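Local coordinates for glycosyltransferase Gtf1 (Streptococcus pneumoniae, PDB 4PQG), which is a glycosyltransferase of the GT-B class and binds uridine-5'-diphosphate, at residues M9-I14 and G34-L39; Y27-R32 and S43-T48. One frame throughout, in Å; residues are numbered along the deposited sequence.

Interaction 1: residues M9-I14 and G34-L39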
loop_
_atom_site.group_PDB
_atom_site.type_symbol
_atom_site.label_atom_id
_atom_site.label_comp_id
_atom_site.label_asym_id
_atom_site.label_seq_id
_atom_site.Cartn_x
_atom_site.Cartn_y
_atom_site.Cartn_z
ATOM N N MET A 9 3.933 25.019 8.702
ATOM C CA MET A 9 4.588 23.972 7.936
ATOM C C MET A 9 3.602 22.828 7.701
ATOM O O MET A 9 2.944 22.366 8.633
ATOM C CB MET A 9 5.830 23.449 8.657
ATOM C CG MET A 9 6.673 22.523 7.787
ATOM S SD MET A 9 7.769 21.404 8.682
ATOM C CE MET A 9 6.562 20.516 9.669
ATOM N N THR A 10 3.465 22.416 6.444
ATOM C CA THR A 10 2.689 21.222 6.119
ATOM C C THR A 10 3.580 20.243 5.362
ATOM O O THR A 10 4.367 20.632 4.483
ATOM C CB THR A 10 1.397 21.550 5.323
ATOM O OG1 THR A 10 0.571 22.414 6.104
ATOM C CG2 THR A 10 0.587 20.285 5.021
ATOM N N ILE A 11 3.473 18.974 5.745
ATOM C CA ILE A 11 4.173 17.907 5.057
ATOM C C ILE A 11 3.186 17.199 4.127
ATOM O O ILE A 11 2.214 16.611 4.581
ATOM C CB ILE A 11 4.842 16.945 6.052
ATOM C CG1 ILE A 11 5.839 17.724 6.928
ATOM C CG2 ILE A 11 5.553 15.816 5.306
ATOM C CD1 ILE A 11 6.170 17.035 8.234
ATOM N N TYR A 12 3.434 17.312 2.824
ATOM C CA TYR A 12 2.593 16.700 1.800
ATOM C C TYR A 12 3.285 15.439 1.344
ATOM O O TYR A 12 4.462 15.466 0.992
ATOM C CB TYR A 12 2.385 17.651 0.606
ATOM C CG TYR A 12 1.655 18.922 0.993
ATOM C CD1 TYR A 12 0.256 18.958 1.084
ATOM C CD2 TYR A 12 2.369 20.084 1.302
ATOM C CE1 TYR A 12 -0.411 20.123 1.463
ATOM C CE2 TYR A 12 1.712 21.253 1.676
ATOM C CZ TYR A 12 0.333 21.265 1.759
ATOM O OH TYR A 12 -0.283 22.425 2.150
ATOM N N ASN A 13 2.547 14.338 1.352
ATOM C CA ASN A 13 3.075 13.043 0.947
ATOM C C ASN A 13 2.264 12.560 -0.257
ATOM O O ASN A 13 1.028 12.570 -0.215
ATOM C CB ASN A 13 2.918 12.041 2.089
ATOM C CG ASN A 13 3.486 12.553 3.410
ATOM O OD1 ASN A 13 4.533 12.101 3.841
ATOM N ND2 ASN A 13 2.770 13.478 4.069
ATOM N N ILE A 14 2.963 12.109 -1.292
ATOM C CA ILE A 14 2.343 11.773 -2.581
ATOM C C ILE A 14 2.522 10.291 -2.945
ATOM O O ILE A 14 3.645 9.767 -2.976
ATOM C CB ILE A 14 2.879 12.687 -3.710
ATOM C CG1 ILE A 14 2.433 14.141 -3.453
ATOM C CG2 ILE A 14 2.354 12.243 -5.061
ATOM C CD1 ILE A 14 3.145 15.188 -4.282
ATOM N N GLY A 34 1.192 8.274 11.524
ATOM C CA GLY A 34 1.194 8.079 12.977
ATOM C C GLY A 34 2.261 8.905 13.662
ATOM O O GLY A 34 2.043 9.434 14.754
ATOM N N VAL A 35 3.419 9.014 13.019
ATOM C CA VAL A 35 4.529 9.820 13.525
ATOM C C VAL A 35 4.195 11.315 13.477
ATOM O O VAL A 35 4.432 12.045 14.447
ATOM C CB VAL A 35 5.830 9.587 12.731
ATOM C CG1 VAL A 35 6.860 10.659 13.068
ATOM C CG2 VAL A 35 6.393 8.195 13.002
ATOM N N PHE A 36 3.656 11.769 12.349
ATOM C CA PHE A 36 3.305 13.174 12.195
ATOM C C PHE A 36 2.226 13.613 13.181
ATOM O O PHE A 36 2.291 14.730 13.695
ATOM C CB PHE A 36 2.933 13.499 10.753
ATOM C CG PHE A 36 4.082 13.366 9.786
ATOM C CD1 PHE A 36 5.399 13.493 10.218
ATOM C CD2 PHE A 36 3.842 13.143 8.436
ATOM C CE1 PHE A 36 6.453 13.389 9.334
ATOM C CE2 PHE A 36 4.894 13.052 7.537
ATOM C CZ PHE A 36 6.205 13.172 7.982
ATOM N N ARG A 37 1.261 12.737 13.453
ATOM C CA ARG A 37 0.238 13.005 14.457
ATOM C C ARG A 37 0.860 13.192 15.839
ATOM O O ARG A 37 0.527 14.143 16.560
ATOM C CB ARG A 37 -0.812 11.891 14.503
ATOM C CG ARG A 37 -1.761 11.887 13.318
ATOM C CD ARG A 37 -2.996 11.033 13.564
ATOM N NE ARG A 37 -2.682 9.640 13.870
ATOM C CZ ARG A 37 -2.623 8.644 12.984
ATOM N NH1 ARG A 37 -2.861 8.850 11.692
ATOM N NH2 ARG A 37 -2.319 7.427 13.408
ATOM N N LYS A 38 1.772 12.291 16.192
ATOM C CA LYS A 38 2.440 12.334 17.487
ATOM C C LYS A 38 3.256 13.596 17.634
ATOM O O LYS A 38 3.272 14.197 18.705
ATOM C CB LYS A 38 3.349 11.120 17.668
ATOM C CG LYS A 38 2.656 9.895 18.226
ATOM C CD LYS A 38 3.582 8.686 18.130
ATOM C CE LYS A 38 3.100 7.520 18.973
ATOM N NZ LYS A 38 1.756 7.054 18.554
ATOM N N LEU A 39 3.942 13.990 16.561
ATOM C CA LEU A 39 4.745 15.197 16.570
ATOM C C LEU A 39 3.898 16.458 16.396
ATOM O O LEU A 39 4.438 17.546 16.180
ATOM C CB LEU A 39 5.834 15.129 15.495
ATOM C CG LEU A 39 6.972 14.127 15.685
ATOM C CD1 LEU A 39 7.818 14.071 14.424
ATOM C CD2 LEU A 39 7.832 14.456 16.909
#
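I11, near the start of the strand, meets F36 of the helix with two methyl groups on the same side of one ring. CG1 lies beside the backbone N (chi1 -59°), which leaves CG2 anti to it; this beta-branch stands just outside the CE2-CZ rim, with I11 CG2 3.6 Å from F36 CE2. The other branch runs out in extended form, so that I11 CD1 alone sits over the ring face in a CH-pi contact, 4.0 Å from the centroid and 17° off the normal, shifted toward the rim. The two side chains cross at about a right angle.

This is how a beta-alpha-beta crossover buries the side of its helix. Strand 10-15 leads through helix 24-38 to the neighbouring parallel strand 42-47, in a Rossmann-like sheet of the kind found in GT-B enzymes. Y12 turns away from the helix, leaving I11 and N13 as the strand residues that reach F36. W501 of helix 494-508 meets the same phenyl group edge-to-face.

Two residues on, N13 approaches the ring differently: its OD1 lies at the edge, in the ring plane, 3.8 Å from F36 CE2, the amide tilted 40° against the ring. The C-H rim there would probably suit a carbonyl oxygen electrostatically. What fixes the rotation of this buried amide, however, is hydrogen bonding outside the pair: R32 NH2 is bonded to OD1, while ND2 is bonded to the backbone O of K44.

Interaction 2: residues Y27-R32 and S43-T48; sequences YAQAYR and SKFIFT. With UDP (uridine-5'-diphosphate), chain C.
Beside the uridine-5'-diphosphate pocket, the crossover of the N-terminal Rossmann-like sheet closes through Q29 of the helix and F45 and F47 of the strand. Segments 27-32 and 43-47 run nearly antiparallel, at 163°, with their axes 10.2 Å apart at closest approach. Q29 is extended beyond CG, and this brings its amide within reach of both phenyl rings. NE2 lies at the edge of the F45 ring, in its plane, 3.9 Å from F45 CD1, while the amide itself stands 89° to that ring. On the other branch OE1 comes 3.6 Å from F47 CE1, again with the flat groups perpendicular. The backbone joins in as well, with Q29 O only 3.3 Å from F45 CE1, an oblique approach to the ring.

No direct hydrogen bond spans the two segments; a water does the bridging. It accepts from Q29 NE2 at 2.9 Å and can donate to I46 O, also 2.9 Å away, while lying above one face of the F47 ring, offset toward its rim. Beyond the pair, D227 takes both a hydrogen bond from Q29 NE2 and a salt bridge from R32 NH2, and N15 ND2 is bonded to Q29 OE1, so the amide is held at both ends.

The ligand lies on a different side of the helix. The Y27 ring presents a face to UDP C1', which stands 3.7 Å above the plane over the ring centre; Y31 turns its edge loosely toward UDP O3'. Helix 24-38 thus faces UDP from the N-terminal Rossmann-like domain, while R336, K341 and E420 of the other domain hydrogen-bond the same ligand, as in the interdomain cleft of the GT-B fold.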
loop_
_atom_site.group_PDB
_atom_site.type_symbol
_atom_site.label_atom_id
_atom_site.label_comp_id
_atom_site.label_asym_id
_atom_site.label_seq_id
_atom_site.Cartn_x
_atom_site.Cartn_y
_atom_site.Cartn_z
ATOM N N TYR A 27 1.407 1.099 3.731
ATOM C CA TYR A 27 1.539 0.935 5.186
ATOM C C TYR A 27 2.632 1.848 5.768
ATOM O O TYR A 27 2.458 2.410 6.863
ATOM C CB TYR A 27 1.727 -0.541 5.570
ATOM C CG TYR A 27 0.409 -1.269 5.522
ATOM C CD1 TYR A 27 -0.449 -1.244 6.614
ATOM C CD2 TYR A 27 -0.013 -1.929 4.360
ATOM C CE1 TYR A 27 -1.676 -1.878 6.567
ATOM C CE2 TYR A 27 -1.243 -2.571 4.303
ATOM C CZ TYR A 27 -2.067 -2.528 5.411
ATOM O OH TYR A 27 -3.276 -3.144 5.394
ATOM N N ALA A 28 3.742 1.991 5.043
ATOM C CA ALA A 28 4.794 2.935 5.429
ATOM C C ALA A 28 4.249 4.358 5.557
ATOM O O ALA A 28 4.643 5.112 6.462
ATOM C CB ALA A 28 5.940 2.916 4.428
ATOM N N GLN A 29 3.375 4.737 4.631
ATOM C CA GLN A 29 2.738 6.048 4.689
ATOM C C GLN A 29 1.864 6.153 5.934
ATOM O O GLN A 29 1.822 7.197 6.588
ATOM C CB GLN A 29 1.879 6.300 3.453
ATOM C CG GLN A 29 2.627 6.615 2.170
ATOM C CD GLN A 29 1.724 7.324 1.165
ATOM O OE1 GLN A 29 0.599 6.887 0.911
ATOM N NE2 GLN A 29 2.195 8.446 0.633
ATOM N N ALA A 30 1.155 5.073 6.251
ATOM C CA ALA A 30 0.331 5.036 7.440
ATOM C C ALA A 30 1.202 5.118 8.697
ATOM O O ALA A 30 0.858 5.843 9.634
ATOM C CB ALA A 30 -0.550 3.800 7.462
ATOM N N TYR A 31 2.330 4.401 8.722
ATOM C CA TYR A 31 3.267 4.570 9.837
ATOM C C TYR A 31 3.685 6.042 9.977
ATOM O O TYR A 31 3.609 6.605 11.069
ATOM C CB TYR A 31 4.500 3.681 9.688
ATOM C CG TYR A 31 4.321 2.268 10.217
ATOM C CD1 TYR A 31 4.380 1.998 11.593
ATOM C CD2 TYR A 31 4.120 1.199 9.343
ATOM C CE1 TYR A 31 4.246 0.697 12.078
ATOM C CE2 TYR A 31 3.962 -0.101 9.813
ATOM C CZ TYR A 31 4.025 -0.349 11.184
ATOM O OH TYR A 31 3.881 -1.646 11.648
ATOM N N ARG A 32 4.109 6.655 8.869
ATOM C CA ARG A 32 4.554 8.059 8.839
ATOM C C ARG A 32 3.475 9.019 9.353
ATOM O O ARG A 32 3.775 9.968 10.097
ATOM C CB ARG A 32 4.978 8.458 7.427
ATOM C CG ARG A 32 5.858 9.705 7.349
ATOM C CD ARG A 32 6.130 10.110 5.912
ATOM N NE ARG A 32 6.709 8.998 5.155
ATOM C CZ ARG A 32 6.438 8.736 3.880
ATOM N NH1 ARG A 32 6.994 7.690 3.294
ATOM N NH2 ARG A 32 5.592 9.500 3.196
ATOM N N SER A 43 0.078 17.366 8.278
ATOM C CA SER A 43 0.424 16.509 7.145
ATOM C C SER A 43 -0.765 16.134 6.278
ATOM O O SER A 43 -1.900 16.069 6.749
ATOM C CB SER A 43 1.130 15.240 7.624
ATOM O OG SER A 43 0.227 14.427 8.329
ATOM N N LYS A 44 -0.477 15.882 5.004
ATOM C CA LYS A 44 -1.482 15.447 4.033
ATOM C C LYS A 44 -0.909 14.309 3.206
ATOM O O LYS A 44 0.240 14.373 2.771
ATOM C CB LYS A 44 -1.896 16.595 3.101
ATOM C CG LYS A 44 -2.402 17.837 3.827
ATOM C CD LYS A 44 -3.756 17.618 4.478
ATOM C CE LYS A 44 -4.285 18.955 5.007
ATOM N NZ LYS A 44 -5.681 18.826 5.505
ATOM N N PHE A 45 -1.723 13.276 3.021
ATOM C CA PHE A 45 -1.376 12.156 2.164
ATOM C C PHE A 45 -2.253 12.190 0.919
ATOM O O PHE A 45 -3.467 12.010 0.973
ATOM C CB PHE A 45 -1.446 10.841 2.941
ATOM C CG PHE A 45 -0.438 10.775 4.060
ATOM C CD1 PHE A 45 0.772 10.124 3.882
ATOM C CD2 PHE A 45 -0.682 11.415 5.270
ATOM C CE1 PHE A 45 1.726 10.082 4.903
ATOM C CE2 PHE A 45 0.261 11.394 6.289
ATOM C CZ PHE A 45 1.469 10.729 6.108
ATOM N N ILE A 46 -1.604 12.498 -0.192
ATOM C CA ILE A 46 -2.260 12.749 -1.473
ATOM C C ILE A 46 -2.213 11.458 -2.291
ATOM O O ILE A 46 -1.149 10.869 -2.447
ATOM C CB ILE A 46 -1.510 13.865 -2.240
ATOM C CG1 ILE A 46 -1.551 15.186 -1.445
ATOM C CG2 ILE A 46 -2.068 14.027 -3.662
ATOM C CD1 ILE A 46 -0.388 16.109 -1.741
ATOM N N PHE A 47 -3.363 11.035 -2.806
ATOM C CA PHE A 47 -3.437 9.942 -3.781
ATOM C C PHE A 47 -3.919 10.471 -5.131
ATOM O O PHE A 47 -4.915 11.196 -5.196
ATOM C CB PHE A 47 -4.359 8.851 -3.254
ATOM C CG PHE A 47 -3.935 8.321 -1.910
ATOM C CD1 PHE A 47 -3.069 7.234 -1.822
ATOM C CD2 PHE A 47 -4.366 8.942 -0.737
ATOM C CE1 PHE A 47 -2.652 6.764 -0.587
ATOM C CE2 PHE A 47 -3.953 8.479 0.504
ATOM C CZ PHE A 47 -3.111 7.380 0.577
ATOM N N THR A 48 -3.203 10.109 -6.198
ATOM C CA THR A 48 -3.463 10.679 -7.537
ATOM C C THR A 48 -4.258 9.784 -8.483
ATOM O O THR A 48 -4.744 10.263 -9.535
ATOM C CB THR A 48 -2.160 11.115 -8.245
ATOM O OG1 THR A 48 -1.274 9.995 -8.346
ATOM C CG2 THR A 48 -1.468 12.250 -7.473
HETATM N N1 UDP C . -0.184 -6.553 5.869
HETATM C C2 UDP C . -1.439 -6.568 6.517
HETATM N N3 UDP C . -2.165 -7.677 6.490
HETATM C C4 UDP C . -1.762 -8.792 5.865
HETATM C C5 UDP C . -0.530 -8.817 5.205
HETATM C C6 UDP C . 0.255 -7.658 5.230
HETATM O O2 UDP C . -1.870 -5.558 7.126
HETATM O O4 UDP C . -2.509 -9.796 5.890
HETATM C "C1'" UDP C . 0.617 -5.323 5.951
HETATM C "C2'" UDP C . 1.764 -5.551 6.932
HETATM O "O2'" UDP C . 1.413 -5.307 8.308
HETATM C "C3'" UDP C . 2.860 -4.611 6.461
HETATM C "C4'" UDP C . 2.561 -4.415 4.977
HETATM O "O4'" UDP C . 1.275 -5.004 4.724
HETATM O "O3'" UDP C . 2.768 -3.348 7.131
HETATM C "C5'" UDP C . 3.581 -5.106 4.072
HETATM O "O5'" UDP C . 4.797 -4.382 4.134
HETATM P PA UDP C . 6.205 -5.078 3.805
HETATM O O1A UDP C . 7.294 -4.047 3.937
HETATM O O2A UDP C . 6.281 -6.323 4.656
HETATM O O3A UDP C . 6.084 -5.718 2.328
HETATM P PB UDP C . 5.835 -5.033 0.893
HETATM O O1B UDP C . 6.787 -5.766 -0.024
HETATM O O2B UDP C . 4.362 -5.270 0.601
HETATM O O3B UDP C . 6.229 -3.576 1.042
HETATM O O HOH W 1 -0.418 9.592 0.076
#

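Interactions 1 and 2 lie in the same helix-sheet interface, on successive parts of helix 24-38 and on neighbouring strands; their centres are 8 Å apart, and their segments alternate along the chain. The strands meet through parallel-sheet bonding: N13 N lies 2.7 Å from K44 O and N13 O 2.6 Å from I46 N, both probable hydrogen bonds. Side chains join them too, N13 CG lying 3.4 Å from F45 CE1, so both F36 and F45 touch the same asparagine. Interaction 2 stands nearer the ligands. The side chain of R32 is about 7 Å from the bound 2-acetamido-2-deoxy-beta-D-glucopyranose, against about 12 Å for that of N13, and Y27 belongs to the uridine-5'-diphosphate pocket itself.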